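Side-chain contacts in probable aminotransferase (Pseudomonas aeruginosa, PDB 5YKR), which is a probable class-III aminotransferase, belonging to the family of pyridoxal-phosphate-dependent enzymes, found here as an assembly of two copies: residues 10-15 with 410-415; 25-30 with 416-421. All blocks are in the same frame, centred on the assembly; numbering follows the deposited sequence.

How the contacts relate
Contacts 1 and 2 follow one another along the same pair of helices, 9-26 and 407-418, with their centres 15 Å apart. Contact 1 is apolar side-chain packing near the start of helix 9-26 and along helix 407-418; contact 2 lies where both helices finish, and there water and polar side chains take part. L15 of contact 1 packs on Y416 of segment 416-421, CD2 to CD2 at 4.1 Å, which links the neighbouring segments. Helix 439-456 touches side chains of both. The contacts sit on the same side of the chain's centre, about 25 and 26 Å from it to their own centres. Neither includes K286, the lysine that carries the cofactor as LLP; they join the N-terminal helix to the C-terminal part of the fold.

Contact 1. Residues 10-15 with 410-415; sequences ARVETL and EACLHL
C412 directs its thiol at helix 9-26 because SG stands anti to the backbone N (chi1 -171°), while L15 and V12 meet it with branches set the same way, CG of L15 and CG1 of V12 each opposite their own backbone N. The sulfur rests alongside the leucine, with SG of C412 3.7 Å from CD2 of L15 and nearly as close to CG. One step back on the cysteine, CB of C412 packs at 3.9 Å on CG1 of V12. A small side chain suits this place, since the CA atoms of V12 and C412 are only 6.8 Å apart, and V12 and L15, about one turn apart on helix 9-26, both present branches to it. L15 also touches L456 of helix 439-456, and L415 lies on L20 and F23 farther along helix 9-26. On the other helix E410 O accepts two bonds from H414, one from the backbone N and a short one of 2.6 Å from ND1, which comes from above the carbonyl plane. No hydrogen bond joins the two segments. The touching side chains are all buried, so their cohesion rests on van der Waals contact, in which the polarisable thiol behaves as an apolar group.

Contact 2. Residues 25-30 with 416-421; sequences ELHPRS and YLLNRG
L26 and N419, whose CA atoms are 7.6 Å apart, mark the meeting of two helix ends: helix 9-26 breaks at H27, which leaves helical angles (phi -125°, psi 54°), and helix 407-418 runs into a type I turn from L418 to G421. The imidazole of H27 is the hub. Its CE1 points at OD1 of N419 from 3.3 Å, the oxygen lying at the ring edge, and the ring and amide planes are only 20° apart. OD1 is buried and has no hydrogen-bond partner in the model; the somewhat positive C-H at CE1 probably offers it mild electrostatic relief. The amide is held by its other end, where ND2 bonds to E19, and the ring is fixed by ND1 bonding to F23 O. A water hydrogen-bonded to NE2 of H27 at 2.8 Å donates to L418 O at 3.0 Å, bridging the two segments. Two leucine methyls complete the contact: CD2 of L418 packs 3.8 Å from CE1 of H27, and CD1 of L26 lies 3.6 Å from the backbone O of N419. Within the turn, R420 lays its guanidinium over the Y416 ring, while NH1 bonds Y416 O in the carbonyl plane and forms a salt bridge with E19. G421, whose positive phi suits glycine, completes a Schellman motif, with G421 N bonded to L418 O and V422 N to L417 O. This Schellman turn leads the chain into strand 422-423, as H27 in turn takes the N-cap position of helix 28-37.

Contact 1. Residues 10-15 with 410-415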
loop_
_atom_site.group_PDB
_atom_site.type_symbol
_atom_site.label_atom_id
_atom_site.label_comp_id
_atom_site.label_asym_id
_atom_site.label_seq_id
_atom_site.Cartn_x
_atom_site.Cartn_y
_atom_site.Cartn_z
ATOM N N ALA A 10 25.678 -3.648 -32.752
ATOM C CA ALA A 10 25.900 -5.045 -33.052
ATOM C C ALA A 10 26.832 -5.703 -32.041
ATOM O O ALA A 10 26.623 -6.873 -31.695
ATOM C CB ALA A 10 26.459 -5.202 -34.459
ATOM N N ARG A 11 27.846 -4.959 -31.578
ATOM C CA ARG A 11 28.753 -5.471 -30.547
ATOM C C ARG A 11 27.992 -5.602 -29.244
ATOM O O ARG A 11 28.206 -6.576 -28.500
ATOM C CB ARG A 11 30.005 -4.556 -30.378
ATOM C CG ARG A 11 31.086 -4.726 -31.467
ATOM C CD ARG A 11 32.467 -4.281 -30.948
ATOM N NE ARG A 11 33.395 -4.037 -32.055
ATOM C CZ ARG A 11 33.345 -2.987 -32.899
ATOM N NH1 ARG A 11 32.423 -2.040 -32.765
ATOM N NH2 ARG A 11 34.214 -2.879 -33.897
ATOM N N VAL A 12 27.110 -4.645 -28.950
ATOM C CA VAL A 12 26.262 -4.748 -27.733
ATOM C C VAL A 12 25.399 -5.996 -27.797
ATOM O O VAL A 12 25.316 -6.763 -26.844
ATOM C CB VAL A 12 25.372 -3.485 -27.529
ATOM C CG1 VAL A 12 24.514 -3.633 -26.286
ATOM C CG2 VAL A 12 26.201 -2.208 -27.405
ATOM N N GLU A 13 24.722 -6.189 -28.926
ATOM C CA GLU A 13 23.877 -7.371 -29.075
ATOM C C GLU A 13 24.684 -8.678 -28.932
ATOM O O GLU A 13 24.242 -9.622 -28.281
ATOM C CB GLU A 13 23.186 -7.322 -30.447
ATOM C CG GLU A 13 22.505 -8.608 -30.886
ATOM C CD GLU A 13 21.183 -8.810 -30.202
ATOM O OE1 GLU A 13 20.879 -8.083 -29.229
ATOM O OE2 GLU A 13 20.457 -9.710 -30.615
ATOM N N THR A 14 25.889 -8.722 -29.527
ATOM C CA THR A 14 26.744 -9.904 -29.444
ATOM C C THR A 14 27.139 -10.209 -27.987
ATOM O O THR A 14 27.038 -11.351 -27.531
ATOM C CB THR A 14 28.005 -9.729 -30.318
ATOM O OG1 THR A 14 27.577 -9.606 -31.676
ATOM C CG2 THR A 14 28.953 -10.923 -30.210
ATOM N N LEU A 15 27.581 -9.195 -27.284
ATOM C CA LEU A 15 27.946 -9.350 -25.876
ATOM C C LEU A 15 26.757 -9.748 -25.058
ATOM O O LEU A 15 26.868 -10.612 -24.227
ATOM C CB LEU A 15 28.578 -8.054 -25.339
ATOM C CG LEU A 15 29.045 -8.129 -23.872
ATOM C CD1 LEU A 15 29.996 -9.276 -23.671
ATOM C CD2 LEU A 15 29.636 -6.819 -23.430
ATOM N N GLU A 410 21.445 -0.740 -21.582
ATOM C CA GLU A 410 21.204 -0.906 -20.150
ATOM C C GLU A 410 21.192 -2.364 -19.692
ATOM O O GLU A 410 21.863 -2.733 -18.727
ATOM C CB GLU A 410 19.923 -0.195 -19.759
ATOM C CG GLU A 410 20.035 1.312 -19.861
ATOM C CD GLU A 410 18.700 2.043 -19.712
ATOM O OE1 GLU A 410 17.798 1.554 -19.011
ATOM O OE2 GLU A 410 18.618 3.170 -20.255
ATOM N N ALA A 411 20.477 -3.217 -20.427
ATOM C CA ALA A 411 20.425 -4.625 -20.086
ATOM C C ALA A 411 21.805 -5.277 -20.166
ATOM O O ALA A 411 22.180 -6.055 -19.304
ATOM C CB ALA A 411 19.425 -5.352 -20.965
ATOM N N CYS A 412 22.555 -4.957 -21.215
ATOM C CA CYS A 412 23.880 -5.517 -21.357
ATOM C C CYS A 412 24.833 -5.146 -20.227
ATOM O O CYS A 412 25.498 -6.016 -19.686
ATOM C CB CYS A 412 24.454 -5.122 -22.697
ATOM S SG CYS A 412 26.008 -5.941 -23.131
ATOM N N LEU A 413 24.888 -3.871 -19.860
ATOM C CA LEU A 413 25.756 -3.440 -18.771
ATOM C C LEU A 413 25.327 -4.092 -17.473
ATOM O O LEU A 413 26.153 -4.567 -16.708
ATOM C CB LEU A 413 25.719 -1.908 -18.637
ATOM C CG LEU A 413 26.307 -1.038 -19.769
ATOM C CD1 LEU A 413 26.218 0.434 -19.428
ATOM C CD2 LEU A 413 27.681 -1.458 -20.088
ATOM N N HIS A 414 24.015 -4.092 -17.214
ATOM C CA HIS A 414 23.522 -4.671 -15.983
ATOM C C HIS A 414 23.813 -6.162 -15.891
ATOM O O HIS A 414 24.213 -6.652 -14.826
ATOM C CB HIS A 414 22.028 -4.468 -15.822
ATOM C CG HIS A 414 21.603 -3.079 -15.448
ATOM N ND1 HIS A 414 21.634 -1.990 -16.290
ATOM C CD2 HIS A 414 21.058 -2.621 -14.296
ATOM C CE1 HIS A 414 21.177 -0.918 -15.648
ATOM N NE2 HIS A 414 20.806 -1.280 -14.448
ATOM N N LEU A 415 23.644 -6.883 -16.999
ATOM C CA LEU A 415 23.871 -8.327 -16.966
ATOM C C LEU A 415 25.350 -8.681 -16.863
ATOM O O LEU A 415 25.703 -9.642 -16.171
ATOM C CB LEU A 415 23.271 -8.983 -18.221
ATOM C CG LEU A 415 23.289 -10.513 -18.262
ATOM C CD1 LEU A 415 22.599 -11.115 -17.044
ATOM C CD2 LEU A 415 22.645 -11.007 -19.537
#

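Contact 2. Residues 25-30 with 416-421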
loop_
_atom_site.group_PDB
_atom_site.type_symbol
_atom_site.label_atom_id
_atom_site.label_comp_id
_atom_site.label_asym_id
_atom_site.label_seq_id
_atom_site.Cartn_x
_atom_site.Cartn_y
_atom_site.Cartn_z
ATOM N N GLU A 25 24.018 -20.581 -17.648
ATOM C CA GLU A 25 25.005 -21.536 -17.150
ATOM C C GLU A 25 25.298 -21.344 -15.669
ATOM O O GLU A 25 25.431 -22.313 -14.960
ATOM C CB GLU A 25 26.321 -21.446 -17.913
ATOM C CG GLU A 25 26.287 -21.857 -19.362
ATOM C CD GLU A 25 27.551 -21.419 -20.119
ATOM O OE1 GLU A 25 28.603 -21.050 -19.475
ATOM O OE2 GLU A 25 27.481 -21.427 -21.378
ATOM N N LEU A 26 25.377 -20.095 -15.230
ATOM C CA LEU A 26 25.731 -19.771 -13.844
ATOM C C LEU A 26 24.583 -19.902 -12.872
ATOM O O LEU A 26 24.836 -20.073 -11.677
ATOM C CB LEU A 26 26.232 -18.312 -13.772
ATOM C CG LEU A 26 27.636 -18.038 -14.317
ATOM C CD1 LEU A 26 27.884 -16.538 -14.357
ATOM C CD2 LEU A 26 28.717 -18.714 -13.476
ATOM N N HIS A 27 23.333 -19.789 -13.347
ATOM C CA HIS A 27 22.186 -19.742 -12.412
ATOM C C HIS A 27 21.116 -20.808 -12.695
ATOM O O HIS A 27 19.927 -20.486 -12.771
ATOM C CB HIS A 27 21.594 -18.326 -12.398
ATOM C CG HIS A 27 22.619 -17.230 -12.323
ATOM N ND1 HIS A 27 23.147 -16.612 -13.450
ATOM C CD2 HIS A 27 23.240 -16.661 -11.253
ATOM C CE1 HIS A 27 24.019 -15.697 -13.063
ATOM N NE2 HIS A 27 24.107 -15.710 -11.742
ATOM N N PRO A 28 21.503 -22.094 -12.758
ATOM C CA PRO A 28 20.500 -23.086 -13.177
ATOM C C PRO A 28 19.344 -23.305 -12.193
ATOM O O PRO A 28 18.228 -23.557 -12.608
ATOM C CB PRO A 28 21.336 -24.369 -13.383
ATOM C CG PRO A 28 22.527 -24.190 -12.480
ATOM C CD PRO A 28 22.823 -22.702 -12.584
ATOM N N ARG A 29 19.613 -23.224 -10.907
ATOM C CA ARG A 29 18.561 -23.408 -9.933
ATOM C C ARG A 29 17.560 -22.238 -9.960
ATOM O O ARG A 29 16.372 -22.475 -9.834
ATOM C CB ARG A 29 19.123 -23.623 -8.534
ATOM C CG ARG A 29 19.942 -24.881 -8.405
ATOM C CD ARG A 29 20.606 -24.991 -7.057
ATOM N NE ARG A 29 19.647 -25.132 -5.979
ATOM C CZ ARG A 29 19.984 -25.347 -4.709
ATOM N NH1 ARG A 29 21.270 -25.477 -4.338
ATOM N NH2 ARG A 29 19.026 -25.476 -3.801
ATOM N N SER A 30 18.008 -21.007 -10.169
ATOM C CA SER A 30 17.045 -19.904 -10.359
ATOM C C SER A 30 16.212 -20.116 -11.611
ATOM O O SER A 30 15.010 -19.853 -11.584
ATOM C CB SER A 30 17.747 -18.529 -10.349
ATOM O OG SER A 30 18.046 -18.181 -9.019
ATOM N N TYR A 416 26.206 -7.933 -17.555
ATOM C CA TYR A 416 27.662 -8.158 -17.462
ATOM C C TYR A 416 28.098 -8.056 -16.003
ATOM O O TYR A 416 28.841 -8.920 -15.500
ATOM C CB TYR A 416 28.381 -7.141 -18.327
ATOM C CG TYR A 416 29.855 -7.391 -18.481
ATOM C CD1 TYR A 416 30.739 -6.996 -17.509
ATOM C CD2 TYR A 416 30.356 -8.057 -19.608
ATOM C CE1 TYR A 416 32.105 -7.185 -17.651
ATOM C CE2 TYR A 416 31.709 -8.276 -19.750
ATOM C CZ TYR A 416 32.575 -7.843 -18.738
ATOM O OH TYR A 416 33.921 -8.050 -18.858
ATOM N N LEU A 417 27.605 -7.036 -15.299
ATOM C CA LEU A 417 27.940 -6.863 -13.891
ATOM C C LEU A 417 27.346 -7.973 -13.024
ATOM O O LEU A 417 28.016 -8.530 -12.147
ATOM C CB LEU A 417 27.556 -5.472 -13.400
ATOM C CG LEU A 417 28.707 -4.496 -13.470
ATOM C CD1 LEU A 417 29.117 -4.214 -14.904
ATOM C CD2 LEU A 417 28.407 -3.200 -12.813
ATOM N N LEU A 418 26.088 -8.310 -13.273
ATOM C CA LEU A 418 25.412 -9.375 -12.486
ATOM C C LEU A 418 26.176 -10.697 -12.555
ATOM O O LEU A 418 26.464 -11.345 -11.538
ATOM C CB LEU A 418 23.960 -9.531 -12.977
ATOM C CG LEU A 418 23.086 -10.551 -12.249
ATOM C CD1 LEU A 418 21.601 -10.151 -12.369
ATOM C CD2 LEU A 418 23.318 -12.004 -12.667
ATOM N N ASN A 419 26.539 -11.086 -13.780
ATOM C CA ASN A 419 27.272 -12.352 -13.971
ATOM C C ASN A 419 28.665 -12.372 -13.342
ATOM O O ASN A 419 29.268 -13.443 -13.242
ATOM C CB ASN A 419 27.406 -12.661 -15.476
ATOM C CG ASN A 419 26.123 -13.203 -16.118
ATOM O OD1 ASN A 419 25.258 -13.792 -15.470
ATOM N ND2 ASN A 419 26.024 -12.994 -17.454
ATOM N N ARG A 420 29.157 -11.216 -12.917
ATOM C CA ARG A 420 30.461 -11.096 -12.261
ATOM C C ARG A 420 30.334 -10.555 -10.836
ATOM O O ARG A 420 31.289 -10.074 -10.248
ATOM C CB ARG A 420 31.401 -10.251 -13.145
ATOM C CG ARG A 420 31.760 -10.965 -14.447
ATOM C CD ARG A 420 32.323 -9.998 -15.481
ATOM N NE ARG A 420 32.522 -10.670 -16.760
ATOM C CZ ARG A 420 31.575 -11.002 -17.617
ATOM N NH1 ARG A 420 30.287 -10.758 -17.340
ATOM N NH2 ARG A 420 31.872 -11.656 -18.741
ATOM N N GLY A 421 29.124 -10.704 -10.252
ATOM C CA GLY A 421 28.945 -10.509 -8.814
ATOM C C GLY A 421 28.590 -9.101 -8.325
ATOM O O GLY A 421 28.824 -8.782 -7.139
HETATM O O HOH W 1 26.452 -14.316 -11.177
#